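Local coordinates for HNH endonuclease (PDB 5H0M), which probably nicks DNA as a zinc-bearing HNH endonuclease of a deep-sea thermophilic bacteriophage, at residues E62-A67 with L105-L110; Q77-E82 with Q115-R120; V89-I94 with L110-Q115. All coordinates share one frame; numbering follows the deposited sequence.

Contact 1: E62-A67 with L105-L110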
# COMPACT_ATOMS: atom_id res chain seq x y z
N GLU A 62 10.74 5.20 0.39
CA GLU A 62 11.69 4.27 1.01
C GLU A 62 11.71 4.47 2.53
O GLU A 62 11.68 3.51 3.31
CB GLU A 62 13.09 4.46 0.42
CG GLU A 62 14.08 3.38 0.85
CD GLU A 62 15.41 3.40 0.11
OE1 GLU A 62 15.56 4.07 -0.94
OE2 GLU A 62 16.33 2.73 0.60
N ARG A 63 11.72 5.73 2.95
CA ARG A 63 11.76 6.09 4.35
C ARG A 63 10.44 5.76 5.06
O ARG A 63 10.43 5.24 6.16
CB ARG A 63 12.05 7.58 4.45
CG ARG A 63 12.18 8.19 5.82
CD ARG A 63 11.89 9.68 5.67
NE ARG A 63 12.50 10.27 4.47
CZ ARG A 63 12.00 11.28 3.77
NH1 ARG A 63 10.85 11.83 4.12
NH2 ARG A 63 12.64 11.75 2.69
N THR A 64 9.32 6.06 4.42
CA THR A 64 8.02 5.88 5.04
C THR A 64 7.70 4.40 5.20
O THR A 64 7.17 3.98 6.21
CB THR A 64 6.94 6.61 4.25
OG1 THR A 64 7.22 8.02 4.25
CG2 THR A 64 5.56 6.36 4.85
N ARG A 65 8.03 3.61 4.19
CA ARG A 65 7.90 2.16 4.27
C ARG A 65 8.58 1.62 5.52
O ARG A 65 8.02 0.81 6.26
CB ARG A 65 8.48 1.51 3.01
CG ARG A 65 8.47 -0.01 3.01
CD ARG A 65 9.18 -0.58 1.79
NE ARG A 65 9.39 -2.01 1.97
CZ ARG A 65 10.37 -2.55 2.68
NH1 ARG A 65 11.30 -1.79 3.24
NH2 ARG A 65 10.43 -3.88 2.81
N LEU A 66 9.81 2.07 5.76
CA LEU A 66 10.57 1.63 6.91
C LEU A 66 9.92 2.10 8.20
O LEU A 66 9.89 1.36 9.18
CB LEU A 66 12.01 2.15 6.84
CG LEU A 66 12.91 1.51 5.77
CD1 LEU A 66 14.22 2.29 5.68
CD2 LEU A 66 13.16 0.04 6.04
N ALA A 67 9.39 3.31 8.21
CA ALA A 67 8.73 3.85 9.39
C ALA A 67 7.49 3.01 9.75
O ALA A 67 7.22 2.75 10.91
CB ALA A 67 8.35 5.30 9.19
N LEU A 105 1.59 8.89 1.30
CA LEU A 105 2.58 8.83 2.37
C LEU A 105 1.95 8.92 3.77
O LEU A 105 2.65 9.06 4.77
CB LEU A 105 3.62 9.95 2.18
CG LEU A 105 4.55 9.75 0.98
CD1 LEU A 105 5.23 11.05 0.61
CD2 LEU A 105 5.58 8.68 1.26
N ASP A 106 0.63 8.77 3.85
CA ASP A 106 -0.05 8.86 5.14
C ASP A 106 0.07 7.57 5.91
O ASP A 106 -0.35 6.52 5.43
CB ASP A 106 -1.54 9.14 4.92
CG ASP A 106 -1.83 10.52 4.42
OD1 ASP A 106 -0.93 11.38 4.35
OD2 ASP A 106 -3.02 10.74 4.11
N MET A 107 0.63 7.63 7.12
CA MET A 107 0.86 6.40 7.87
C MET A 107 -0.44 5.68 8.21
O MET A 107 -0.47 4.45 8.20
CB MET A 107 1.75 6.64 9.08
CG MET A 107 3.19 6.83 8.62
SD MET A 107 4.31 7.05 9.99
CE MET A 107 4.29 5.40 10.65
N ASP A 108 -1.51 6.43 8.44
CA ASP A 108 -2.81 5.81 8.68
C ASP A 108 -3.45 5.22 7.44
O ASP A 108 -4.53 4.64 7.53
CB ASP A 108 -3.77 6.76 9.41
CG ASP A 108 -4.17 7.97 8.59
OD1 ASP A 108 -3.64 8.22 7.49
OD2 ASP A 108 -5.05 8.73 9.08
N ASN A 109 -2.80 5.38 6.29
CA ASN A 109 -3.22 4.74 5.04
C ASN A 109 -2.26 3.63 4.65
O ASN A 109 -2.30 3.18 3.52
CB ASN A 109 -3.28 5.76 3.90
CG ASN A 109 -3.94 5.21 2.66
OD1 ASN A 109 -4.97 4.55 2.74
ND2 ASN A 109 -3.37 5.49 1.50
N LEU A 110 -1.42 3.18 5.58
CA LEU A 110 -0.40 2.16 5.26
C LEU A 110 -0.38 1.04 6.29
O LEU A 110 -0.43 1.31 7.49
CB LEU A 110 0.98 2.83 5.18
CG LEU A 110 1.17 3.75 3.99
CD1 LEU A 110 2.38 4.63 4.19
CD2 LEU A 110 1.24 2.99 2.68
O HOH W 1 5.07 9.81 6.00
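Thr64 meets Leu105 and Leu110 with different branches of its side chain. With CG2 anti to the backbone N, beside the carbonyl carbon, Thr64 turns this methyl to the Leu110 side chain. There it touches CD1 of Leu110, the first residue of strand 110-113, with Thr64 CG2 3.7 Å from Leu110 CD1. The two side chains cross at about a right angle. Leu105 also crosses Thr64 nearly at a right angle. One of its methyl groups does the touching: Leu105 CD2 lies 3.5 Å from Thr64 OG1 and 3.9 Å from Thr64 CB. This is van der Waals packing of a methyl against a hydroxyl oxygen. One turn further along the helix, Met107 reaches Ala67 with its terminal methyl. The Met107 chain runs straight through chi2 and then bends at chi3 (71°). The bend sets Met107 CE 4.3 Å from Ala67 CB, and Met107 CE also lies 4.0 Å from Ala67 O.

The contact joins helix 59-71 to the loop that leads into strand 110-113 and to the start of that strand. The loop belongs to the HNH region, in which a two-stranded antiparallel hairpin is followed by a helix. Within it, Met107 and Asp108 form a short 3-10 turn. Asn109 N bonds to Asp106 O, and Leu110 N to Met107 O. Leu110 is buried, and Trp61 and Val68 of helix 59-71 also touch it.

No direct hydrogen bond crosses between the segments. The polar link is one water. It donates to Leu105 O at 2.8 Å, and its bond to Thr64 OG1 is weak. The main polar partner of that hydroxyl is Glu60 O, one helical turn back. Asn109 OD1 bonds to Thr95 N, and its ND2 to Lys103 O.

Contact 2: Q77-E82 with Q115-R120. With ZN (zinc ion), chain B.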
# COMPACT_ATOMS: atom_id res chain seq x y z
N GLN A 77 -0.42 -6.72 10.10
CA GLN A 77 -1.47 -6.09 10.92
C GLN A 77 -2.83 -6.75 10.76
O GLN A 77 -3.64 -6.69 11.66
CB GLN A 77 -1.53 -4.58 10.62
CG GLN A 77 -0.24 -3.86 10.97
CD GLN A 77 0.11 -3.99 12.43
OE1 GLN A 77 1.09 -4.66 12.81
NE2 GLN A 77 -0.69 -3.39 13.28
N HIS A 78 -3.08 -7.39 9.62
CA HIS A 78 -4.34 -8.12 9.46
C HIS A 78 -4.30 -9.40 10.25
O HIS A 78 -5.26 -9.70 10.96
CB HIS A 78 -4.61 -8.37 8.00
CG HIS A 78 -4.97 -7.14 7.25
ND1 HIS A 78 -5.57 -7.17 6.02
CD2 HIS A 78 -4.86 -5.83 7.58
CE1 HIS A 78 -5.79 -5.94 5.60
NE2 HIS A 78 -5.36 -5.11 6.53
N CYS A 79 -3.20 -10.13 10.18
CA CYS A 79 -3.03 -11.32 11.01
C CYS A 79 -3.13 -10.96 12.49
O CYS A 79 -3.80 -11.66 13.25
CB CYS A 79 -1.68 -11.98 10.74
SG CYS A 79 -1.59 -13.02 9.27
N LEU A 80 -2.52 -9.85 12.89
CA LEU A 80 -2.56 -9.47 14.31
C LEU A 80 -4.00 -9.24 14.78
O LEU A 80 -4.39 -9.67 15.88
CB LEU A 80 -1.71 -8.21 14.55
CG LEU A 80 -1.40 -7.85 16.00
CD1 LEU A 80 -0.58 -8.94 16.67
CD2 LEU A 80 -0.65 -6.52 16.04
N LYS A 81 -4.80 -8.59 13.96
CA LYS A 81 -6.21 -8.36 14.29
C LYS A 81 -7.01 -9.64 14.37
O LYS A 81 -7.98 -9.70 15.13
CB LYS A 81 -6.82 -7.37 13.33
CG LYS A 81 -6.23 -6.00 13.62
CD LYS A 81 -6.72 -4.87 12.73
CE LYS A 81 -5.70 -3.74 12.71
NZ LYS A 81 -6.24 -2.42 12.27
N GLU A 82 -6.58 -10.65 13.63
CA GLU A 82 -7.14 -12.00 13.67
C GLU A 82 -6.45 -12.89 14.70
O GLU A 82 -6.59 -14.11 14.66
CB GLU A 82 -7.06 -12.63 12.29
CG GLU A 82 -7.90 -11.88 11.28
CD GLU A 82 -7.81 -12.48 9.88
OE1 GLU A 82 -6.69 -12.74 9.42
OE2 GLU A 82 -8.87 -12.67 9.26
N GLN A 115 2.14 -12.02 2.81
CA GLN A 115 1.73 -12.24 1.43
C GLN A 115 0.27 -12.67 1.33
O GLN A 115 -0.46 -12.23 0.45
CB GLN A 115 2.63 -13.28 0.77
CG GLN A 115 2.10 -13.74 -0.57
CD GLN A 115 3.02 -14.70 -1.25
OE1 GLN A 115 4.21 -14.76 -0.93
NE2 GLN A 115 2.49 -15.45 -2.21
N ALA A 116 -0.15 -13.59 2.19
CA ALA A 116 -1.51 -14.09 2.16
C ALA A 116 -2.52 -12.98 2.38
O ALA A 116 -3.54 -12.91 1.71
CB ALA A 116 -1.72 -15.22 3.15
N CYS A 117 -2.23 -12.09 3.34
CA CYS A 117 -3.11 -10.96 3.60
C CYS A 117 -3.07 -9.94 2.47
O CYS A 117 -4.08 -9.35 2.16
CB CYS A 117 -2.78 -10.32 4.94
SG CYS A 117 -3.31 -11.38 6.32
N HIS A 118 -1.93 -9.75 1.84
CA HIS A 118 -1.86 -8.86 0.67
C HIS A 118 -2.71 -9.41 -0.47
O HIS A 118 -3.43 -8.68 -1.16
CB HIS A 118 -0.43 -8.65 0.22
CG HIS A 118 -0.31 -7.68 -0.92
ND1 HIS A 118 -0.04 -8.08 -2.20
CD2 HIS A 118 -0.44 -6.33 -0.96
CE1 HIS A 118 0.00 -7.02 -2.99
NE2 HIS A 118 -0.23 -5.94 -2.26
N ASN A 119 -2.64 -10.73 -0.68
CA ASN A 119 -3.45 -11.38 -1.70
C ASN A 119 -4.94 -11.25 -1.41
O ASN A 119 -5.75 -10.94 -2.30
CB ASN A 119 -3.05 -12.85 -1.79
CG ASN A 119 -3.76 -13.58 -2.91
OD1 ASN A 119 -3.48 -13.34 -4.09
ND2 ASN A 119 -4.68 -14.47 -2.55
N ARG A 120 -5.33 -11.47 -0.15
CA ARG A 120 -6.72 -11.32 0.25
C ARG A 120 -7.18 -9.89 0.02
O ARG A 120 -8.27 -9.66 -0.51
CB ARG A 120 -6.91 -11.71 1.72
CG ARG A 120 -8.28 -11.40 2.28
CD ARG A 120 -8.52 -11.97 3.65
NE ARG A 120 -7.55 -11.52 4.64
CZ ARG A 120 -7.59 -11.84 5.94
NH1 ARG A 120 -8.55 -12.62 6.41
NH2 ARG A 120 -6.66 -11.37 6.77
ZN ZN B . -1.29 -11.68 7.44
O HOH W 2 -6.03 -9.20 4.18
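Glu82 and Arg120 reach for each other from opposite directions and meet end-on in a salt bridge. Arg120 NH1 donates to Glu82 OE2 at 2.9 Å, and Arg120 NH2 to Glu82 OE1 at 3.0 Å. Both oxygens lie close to the guanidinium plane, but the carboxylate is turned 50° against it. OE2 is met on its syn side, somewhat out of the carboxylate plane, whereas OE1 is met from above it. A bend at chi3 (58°) turns the Arg120 guanidinium to the Glu82 carboxylate.

The His78 ring has Arg120 NH2 at its edge. A water lies in the ring plane at the edge of His78 and joins His78 ND1, Cys117 O and Arg120 NE. His78 CB packs 3.7 Å from Cys117 SG.

Cys79 and Cys117 converge on the zinc ion, each SG 2.3 Å from the metal. Cys76 and Cys114 complete this four-cysteine site, built from two CxxC pairs.

The axis of helix 77-81 and that of residues 115-120, which begin helix 115-129, run nearly perpendicular, at 95°, 9.7 Å apart at closest. His78 NE2 bonds to Gln111 OE1 of strand 110-113, and His118 touches Ile90 and Asp92 of strand 90-93.

Contact 3: V89-I94 with L110-Q115. With ZN (zinc ion), chain B.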
# COMPACT_ATOMS: atom_id res chain seq x y z
N VAL A 89 5.83 -8.82 4.95
CA VAL A 89 6.74 -8.81 3.80
C VAL A 89 6.54 -7.62 2.86
O VAL A 89 7.34 -7.41 1.96
CB VAL A 89 6.63 -10.10 2.97
CG1 VAL A 89 7.06 -11.30 3.82
CG2 VAL A 89 5.25 -10.31 2.39
N ILE A 90 5.48 -6.84 3.09
CA ILE A 90 5.16 -5.73 2.20
C ILE A 90 4.40 -4.68 2.99
O ILE A 90 3.74 -5.01 3.97
CB ILE A 90 4.36 -6.26 0.98
CG1 ILE A 90 4.32 -5.22 -0.14
CG2 ILE A 90 2.98 -6.72 1.39
CD1 ILE A 90 3.92 -5.82 -1.47
N VAL A 91 4.52 -3.42 2.58
CA VAL A 91 3.69 -2.35 3.12
C VAL A 91 2.73 -1.95 2.01
O VAL A 91 3.17 -1.60 0.91
CB VAL A 91 4.52 -1.14 3.56
CG1 VAL A 91 3.64 0.00 4.03
CG2 VAL A 91 5.45 -1.54 4.70
N ASP A 92 1.43 -1.99 2.32
CA ASP A 92 0.37 -1.70 1.33
C ASP A 92 -0.44 -0.47 1.72
O ASP A 92 -0.72 -0.23 2.90
CB ASP A 92 -0.57 -2.90 1.17
CG ASP A 92 -1.43 -2.84 -0.11
OD1 ASP A 92 -1.04 -2.16 -1.10
OD2 ASP A 92 -2.49 -3.49 -0.13
N HIS A 93 -0.85 0.28 0.69
CA HIS A 93 -1.80 1.37 0.83
C HIS A 93 -3.19 0.84 1.06
O HIS A 93 -3.66 -0.02 0.30
CB HIS A 93 -1.78 2.24 -0.42
CG HIS A 93 -0.52 3.02 -0.59
ND1 HIS A 93 0.63 2.47 -1.11
CD2 HIS A 93 -0.21 4.30 -0.27
CE1 HIS A 93 1.59 3.38 -1.12
NE2 HIS A 93 1.11 4.49 -0.60
N ILE A 94 -3.88 1.36 2.07
CA ILE A 94 -5.25 0.90 2.36
C ILE A 94 -6.18 1.37 1.24
O ILE A 94 -6.78 0.55 0.54
CB ILE A 94 -5.74 1.37 3.72
CG1 ILE A 94 -4.87 0.83 4.85
CG2 ILE A 94 -7.21 1.00 3.88
CD1 ILE A 94 -5.24 1.32 6.22
N LEU A 110 -1.42 3.18 5.58
CA LEU A 110 -0.40 2.16 5.26
C LEU A 110 -0.38 1.04 6.29
O LEU A 110 -0.43 1.31 7.49
CB LEU A 110 0.98 2.83 5.18
CG LEU A 110 1.17 3.75 3.99
CD1 LEU A 110 2.38 4.63 4.19
CD2 LEU A 110 1.24 2.99 2.68
N GLN A 111 -0.32 -0.21 5.83
CA GLN A 111 -0.23 -1.34 6.74
C GLN A 111 0.82 -2.34 6.29
O GLN A 111 0.94 -2.63 5.10
CB GLN A 111 -1.57 -2.07 6.86
CG GLN A 111 -2.72 -1.21 7.31
CD GLN A 111 -3.98 -2.04 7.48
OE1 GLN A 111 -4.63 -2.40 6.50
NE2 GLN A 111 -4.31 -2.34 8.72
N SER A 112 1.54 -2.88 7.25
CA SER A 112 2.45 -3.99 7.00
C SER A 112 1.64 -5.27 6.90
O SER A 112 0.79 -5.52 7.77
CB SER A 112 3.44 -4.12 8.15
OG SER A 112 4.12 -2.89 8.39
N LEU A 113 1.88 -6.06 5.85
CA LEU A 113 1.09 -7.27 5.54
C LEU A 113 1.99 -8.43 5.16
O LEU A 113 3.06 -8.25 4.60
CB LEU A 113 0.13 -7.03 4.37
CG LEU A 113 -0.93 -5.93 4.53
CD1 LEU A 113 -1.74 -5.82 3.26
CD2 LEU A 113 -1.82 -6.20 5.73
N CYS A 114 1.51 -9.64 5.49
CA CYS A 114 2.09 -10.86 4.95
C CYS A 114 1.57 -11.06 3.53
O CYS A 114 0.68 -10.36 3.06
CB CYS A 114 1.75 -12.06 5.84
SG CYS A 114 0.05 -12.63 5.75
N GLN A 115 2.14 -12.02 2.81
CA GLN A 115 1.73 -12.24 1.43
C GLN A 115 0.27 -12.67 1.33
O GLN A 115 -0.46 -12.23 0.45
CB GLN A 115 2.63 -13.28 0.77
CG GLN A 115 2.10 -13.74 -0.57
CD GLN A 115 3.02 -14.70 -1.25
OE1 GLN A 115 4.21 -14.76 -0.93
NE2 GLN A 115 2.49 -15.45 -2.21
ZN ZN B . -1.29 -11.68 7.44
O HOH W 3 -3.23 -2.16 3.81
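Leu110 lies alongside His93, the two side chains pointing the same way, and sets a methyl over the centre of the imidazole. Leu110 CD2 is 3.5 Å from the ring centroid, only 10° off the ring normal, a CH-pi contact. The Leu110 and Val91 side chains cross at about a right angle, Leu110 CB against Val91 CG1. The imidazole is fixed further by Arg104 O, bonded to NE2, and by the ring of Trp61.

Leu113 packs on the other face of the sheet, with Ile90 and Asp92. Leu113 CD1 lies 3.8 Å from Asp92 CB, and Leu113 CB is near Ile90 CG2. The carboxylate of Asp92 makes a salt bridge with Lys121 of helix 115-129.

The strands form an antiparallel hairpin, the beta part of the ββα fold of HNH nucleases. Ile90 pairs with Leu113 and Asp92 with Gln111 as hydrogen-bonded pairs. Asp92 N donates to Gln111 O at 2.9 Å, with an N-H...O angle of 171°. At the far end Val89 and Ile90 both face Leu113 in a classic beta bulge. Leu113 O takes both their amides, Val89 N at 2.8 Å and Ile90 N at 3.2 Å. Just beyond, Cys114 N-caps the next helix, and its SG binds zinc at 2.4 Å in the separate four-cysteine site.

Gln111 runs extended beyond CG and lies across Ile94, with Gln111 CG 3.7 Å from Ile94 CD1. Besides its bond to His78, Gln111 OE1 accepts from a water, which also donates to Asp92 O.

Overall arrangement
After helix 41-55, helix 59-71 carries the opening segment of contact 1. Helix 77-81 follows and opens contact 2, then strand 90-93 opens contact 3. A loop leads to 105-110, where contact 1 closes. Contact 3 closes next, on strand 110-113, and contact 2 last, on helix 115-129. Contact 3 is thus nested inside the loop of contact 2, while contact 1 crosses both. Contacts 1 and 3 share Leu110, and contacts 2 and 3 share Gln115 and both touch the zinc ion. Contacts 1 and 2 do not touch; their centres lie about 17 Å apart, with the hairpin joining them.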